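Local coordinates for aminopeptidase-like protein (PDB 5JM6) that probably acts as a zinc-dependent aminopeptidase of the M18 family, assembled as a dodecamer, and is probably, as Ape1, a cargo of the Cvt pathway of selective autophagy, at residues F315-H320 / L498-Y503; R384-S389 / K504-F509. One frame throughout, in Å; residues are numbered along the deposited sequence.

Contact 1 of 2, residues F315-H320 / L498-Y503; sequences FMALLH and LGVKFY
V500 brings both of its methyls and its carbonyl up to M316 and A317 on the neighbouring helix. CG2 meets M316 only at CB, 3.9 Å away, because the methionine chain bends at chi2 and chi3 and carries its sulfur away from the interface. CG1, anti to the valine's backbone N (chi1 175°), lies against the main chain of A317, 4.0 Å from its N. A317 CB in turn rests 3.8 Å from V500 O, a van der Waals contact. A branched valine suits this place, since its two methyls fork over two successive residues without needing length. M316 and V500 also share F54 as a common apolar neighbour.

The two segments belong to helices 305-320 and 495-514 of the alpha/beta metallopeptidase fold, and the axes of the two short segments approach to 8.1 Å at a crossing angle of -54°. Such close spacing calls for a small residue, and A317 supplies it, its CB directed toward the partner helix.

One turn further on, Y503 adds its CB, 3.4 Å from A317 CB. With CG anti to its own carbonyl carbon (chi1 -66°), the tyrosine touches A317 through the root of the side chain while the ring leads away, the side chain touching C310, A313 and A314 of helix 305-320. It comes within about 6 Å of the side chain of D307, which binds zinc in a structure of this protein, though not in this chain.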
# COMPACT_ATOMS: atom_id res chain seq x y z
N PHE A 315 10.69 -50.39 19.24
CA PHE A 315 11.75 -51.39 19.18
C PHE A 315 11.92 -52.08 20.54
O PHE A 315 11.96 -53.31 20.61
CB PHE A 315 13.06 -50.75 18.73
CG PHE A 315 14.24 -51.68 18.74
CD1 PHE A 315 14.42 -52.61 17.72
CD2 PHE A 315 15.19 -51.62 19.75
CE1 PHE A 315 15.51 -53.46 17.72
CE2 PHE A 315 16.28 -52.46 19.75
CZ PHE A 315 16.44 -53.39 18.74
N MET A 316 12.01 -51.29 21.60
CA MET A 316 12.19 -51.84 22.94
C MET A 316 10.97 -52.65 23.38
O MET A 316 11.11 -53.64 24.10
CB MET A 316 12.47 -50.73 23.96
CG MET A 316 13.81 -50.03 23.79
SD MET A 316 15.25 -51.10 24.03
CE MET A 316 15.15 -51.45 25.79
N ALA A 317 9.78 -52.25 22.94
CA ALA A 317 8.57 -53.00 23.24
C ALA A 317 8.66 -54.40 22.66
O ALA A 317 8.30 -55.38 23.32
CB ALA A 317 7.35 -52.28 22.72
N LEU A 318 9.14 -54.51 21.42
CA LEU A 318 9.31 -55.81 20.80
C LEU A 318 10.29 -56.66 21.59
O LEU A 318 10.02 -57.83 21.88
CB LEU A 318 9.79 -55.66 19.35
CG LEU A 318 9.84 -56.97 18.55
CD1 LEU A 318 8.47 -57.62 18.51
CD2 LEU A 318 10.36 -56.72 17.15
N LEU A 319 11.43 -56.08 21.95
CA LEU A 319 12.44 -56.80 22.73
C LEU A 319 11.90 -57.25 24.09
O LEU A 319 12.36 -58.25 24.64
CB LEU A 319 13.69 -55.95 22.92
CG LEU A 319 14.58 -55.67 21.70
CD1 LEU A 319 15.86 -54.98 22.13
CD2 LEU A 319 14.89 -56.96 20.94
N HIS A 320 10.97 -56.49 24.64
CA HIS A 320 10.41 -56.80 25.96
C HIS A 320 9.05 -57.51 25.92
O HIS A 320 8.45 -57.75 26.97
CB HIS A 320 10.30 -55.52 26.79
CG HIS A 320 11.62 -55.02 27.29
ND1 HIS A 320 12.03 -55.18 28.60
CD2 HIS A 320 12.64 -54.39 26.66
CE1 HIS A 320 13.23 -54.65 28.75
NE2 HIS A 320 13.62 -54.17 27.59
N LEU A 498 7.12 -44.77 29.29
CA LEU A 498 5.67 -44.85 29.13
C LEU A 498 5.31 -45.29 27.71
O LEU A 498 4.30 -45.96 27.50
CB LEU A 498 5.01 -43.51 29.46
CG LEU A 498 5.05 -43.07 30.93
CD1 LEU A 498 4.60 -41.62 31.07
CD2 LEU A 498 4.18 -43.99 31.79
N GLY A 499 6.16 -44.94 26.75
CA GLY A 499 5.99 -45.37 25.38
C GLY A 499 6.14 -46.87 25.21
O GLY A 499 5.24 -47.53 24.67
N VAL A 500 7.23 -47.41 25.73
CA VAL A 500 7.53 -48.83 25.66
C VAL A 500 6.43 -49.61 26.34
O VAL A 500 6.02 -50.66 25.87
CB VAL A 500 8.81 -49.12 26.45
CG1 VAL A 500 9.10 -50.61 26.51
CG2 VAL A 500 9.99 -48.35 25.90
N LYS A 501 5.97 -49.08 27.45
CA LYS A 501 4.94 -49.72 28.25
C LYS A 501 3.65 -49.88 27.44
O LYS A 501 3.04 -50.95 27.45
CB LYS A 501 4.66 -48.92 29.52
CG LYS A 501 3.75 -49.63 30.50
CD LYS A 501 3.37 -48.71 31.64
CE LYS A 501 2.61 -49.46 32.72
NZ LYS A 501 2.20 -48.55 33.82
N PHE A 502 3.25 -48.83 26.73
CA PHE A 502 2.03 -48.90 25.93
C PHE A 502 2.18 -49.83 24.72
O PHE A 502 1.30 -50.64 24.45
CB PHE A 502 1.60 -47.52 25.44
CG PHE A 502 0.55 -47.57 24.38
CD1 PHE A 502 -0.75 -47.93 24.70
CD2 PHE A 502 0.86 -47.30 23.06
CE1 PHE A 502 -1.72 -47.99 23.72
CE2 PHE A 502 -0.11 -47.36 22.08
CZ PHE A 502 -1.40 -47.71 22.41
N TYR A 503 3.28 -49.69 23.99
CA TYR A 503 3.50 -50.51 22.81
C TYR A 503 3.59 -51.99 23.17
O TYR A 503 3.03 -52.84 22.48
CB TYR A 503 4.77 -50.09 22.07
CG TYR A 503 4.72 -48.71 21.47
CD1 TYR A 503 3.56 -48.23 20.87
CD2 TYR A 503 5.83 -47.89 21.50
CE1 TYR A 503 3.51 -46.97 20.32
CE2 TYR A 503 5.80 -46.63 20.95
CZ TYR A 503 4.64 -46.17 20.36
OH TYR A 503 4.61 -44.91 19.82

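Contact 2 of 2, residues R384-S389 / K504-F509; sequences RSFLVS and KGFLDF
The ring of F506 extends from its helix with CG opposite the backbone N (chi1 164°), and F386 CG on the strand is likewise anti; in V388 CG1 takes that place, leaving CG2 anti to the carbonyl carbon and bringing that methyl over the F506 ring. This is helix-on-sheet packing in an alpha/beta fold: helix 495-514 lies against strand 386-394, an interior strand of the mixed central sheet, and the alternation of the strand puts F386 and V388 on the same side.

V388 CG2 makes a CH-pi contact 3.6 Å from the F506 ring centroid and only 8° off the ring normal, so the compact methyl sits almost over the middle of the face. The same CG2 lies in plane at the edge of the F386 ring. The two phenylalanines meet rim to rim, with planes at 57° and centroids 5.6 Å apart, and their nearest atoms are F386 CD1 and F506 CE1. A flat, wide residue suits position 506, because it can span from the helix to two strand residues at once. An alanine here is likely to leave V388 CG2 without its aromatic face and open a gap beside F386. I439 of helix 430-443 and I130 of strand 127-133 also border F506. At the far end of the ring, F506 CZ lies 3.5 Å from F386 O, which sits at the ring's edge in its plane.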
# COMPACT_ATOMS: atom_id res chain seq x y z
N ARG A 384 -7.33 -59.90 10.44
CA ARG A 384 -7.10 -60.20 11.85
C ARG A 384 -5.99 -59.34 12.44
O ARG A 384 -5.57 -59.55 13.58
CB ARG A 384 -6.79 -61.69 12.04
CG ARG A 384 -7.90 -62.60 11.54
CD ARG A 384 -7.71 -64.03 12.00
NE ARG A 384 -8.00 -64.98 10.92
CZ ARG A 384 -9.16 -65.60 10.76
NH1 ARG A 384 -10.16 -65.41 11.62
NH2 ARG A 384 -9.33 -66.44 9.74
N SER A 385 -5.50 -58.39 11.66
CA SER A 385 -4.36 -57.59 12.10
C SER A 385 -4.77 -56.21 12.62
O SER A 385 -5.93 -55.81 12.54
CB SER A 385 -3.37 -57.43 10.95
OG SER A 385 -2.84 -58.68 10.57
N PHE A 386 -3.78 -55.51 13.17
CA PHE A 386 -3.94 -54.12 13.57
C PHE A 386 -2.59 -53.42 13.46
O PHE A 386 -1.57 -53.98 13.86
CB PHE A 386 -4.49 -54.03 15.00
CG PHE A 386 -4.94 -52.66 15.39
CD1 PHE A 386 -4.03 -51.72 15.86
CD2 PHE A 386 -6.28 -52.30 15.30
CE1 PHE A 386 -4.45 -50.46 16.22
CE2 PHE A 386 -6.69 -51.03 15.66
CZ PHE A 386 -5.78 -50.11 16.12
N LEU A 387 -2.60 -52.19 12.95
CA LEU A 387 -1.36 -51.45 12.76
C LEU A 387 -1.35 -50.17 13.58
O LEU A 387 -2.16 -49.28 13.36
CB LEU A 387 -1.16 -51.10 11.28
CG LEU A 387 -0.03 -50.09 11.05
CD1 LEU A 387 1.34 -50.77 11.11
CD2 LEU A 387 -0.20 -49.29 9.76
N VAL A 388 -0.41 -50.08 14.52
CA VAL A 388 -0.21 -48.83 15.22
C VAL A 388 0.90 -48.06 14.51
O VAL A 388 2.07 -48.43 14.56
CB VAL A 388 0.15 -49.05 16.70
CG1 VAL A 388 0.51 -47.73 17.36
CG2 VAL A 388 -1.01 -49.71 17.43
N SER A 389 0.51 -46.98 13.84
CA SER A 389 1.45 -46.11 13.14
C SER A 389 1.84 -44.98 14.08
O SER A 389 1.01 -44.13 14.40
CB SER A 389 0.84 -45.57 11.85
OG SER A 389 1.62 -44.52 11.31
N LYS A 504 4.30 -52.30 24.25
CA LYS A 504 4.38 -53.67 24.72
C LYS A 504 2.98 -54.18 25.05
O LYS A 504 2.65 -55.34 24.77
CB LYS A 504 5.28 -53.81 25.95
CG LYS A 504 5.38 -55.25 26.45
CD LYS A 504 6.03 -55.34 27.82
CE LYS A 504 5.54 -56.57 28.58
NZ LYS A 504 6.31 -57.81 28.28
N GLY A 505 2.17 -53.31 25.64
CA GLY A 505 0.79 -53.65 25.94
C GLY A 505 0.02 -54.04 24.70
O GLY A 505 -0.75 -54.99 24.71
N PHE A 506 0.24 -53.29 23.62
CA PHE A 506 -0.45 -53.56 22.36
C PHE A 506 -0.03 -54.90 21.76
O PHE A 506 -0.88 -55.73 21.45
CB PHE A 506 -0.19 -52.42 21.37
CG PHE A 506 -0.52 -52.76 19.95
CD1 PHE A 506 -1.83 -52.81 19.52
CD2 PHE A 506 0.49 -53.02 19.04
CE1 PHE A 506 -2.13 -53.12 18.21
CE2 PHE A 506 0.20 -53.33 17.73
CZ PHE A 506 -1.11 -53.38 17.31
N LEU A 507 1.27 -55.10 21.59
CA LEU A 507 1.76 -56.35 21.01
C LEU A 507 1.34 -57.55 21.84
O LEU A 507 0.98 -58.60 21.30
CB LEU A 507 3.29 -56.32 20.85
CG LEU A 507 3.86 -55.23 19.93
CD1 LEU A 507 5.37 -55.16 20.08
CD2 LEU A 507 3.48 -55.47 18.48
N ASP A 508 1.35 -57.41 23.17
CA ASP A 508 1.00 -58.53 24.04
C ASP A 508 -0.51 -58.79 24.10
O ASP A 508 -0.93 -59.94 24.18
CB ASP A 508 1.53 -58.30 25.46
CG ASP A 508 3.05 -58.42 25.54
OD1 ASP A 508 3.68 -58.79 24.53
OD2 ASP A 508 3.60 -58.15 26.63
N PHE A 509 -1.32 -57.73 24.10
CA PHE A 509 -2.76 -57.90 24.28
C PHE A 509 -3.65 -57.84 23.04
O PHE A 509 -4.85 -58.07 23.15
CB PHE A 509 -3.27 -56.86 25.28
CG PHE A 509 -2.93 -57.18 26.71
CD1 PHE A 509 -3.51 -58.26 27.34
CD2 PHE A 509 -2.04 -56.39 27.41
CE1 PHE A 509 -3.20 -58.56 28.66
CE2 PHE A 509 -1.72 -56.68 28.73
CZ PHE A 509 -2.31 -57.76 29.35

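From the N terminus, the chain first lays down helix 305-320, the first half of contact 1, then strand 386-394, the first half of contact 2. Only after these does helix 495-514 arrive, closing a span of 177 intervening residues at 498-503 and one of 114 at 504-509. The two closures therefore cross instead of nesting. This single late helix joins an earlier helix through one part and the central sheet through the next. The contact centres are 11 Å apart and adjoin directly: A317 packs near the K504 backbone, L507 CD1 reaches L318, and K504 NZ probably hydrogen-bonds H320 O.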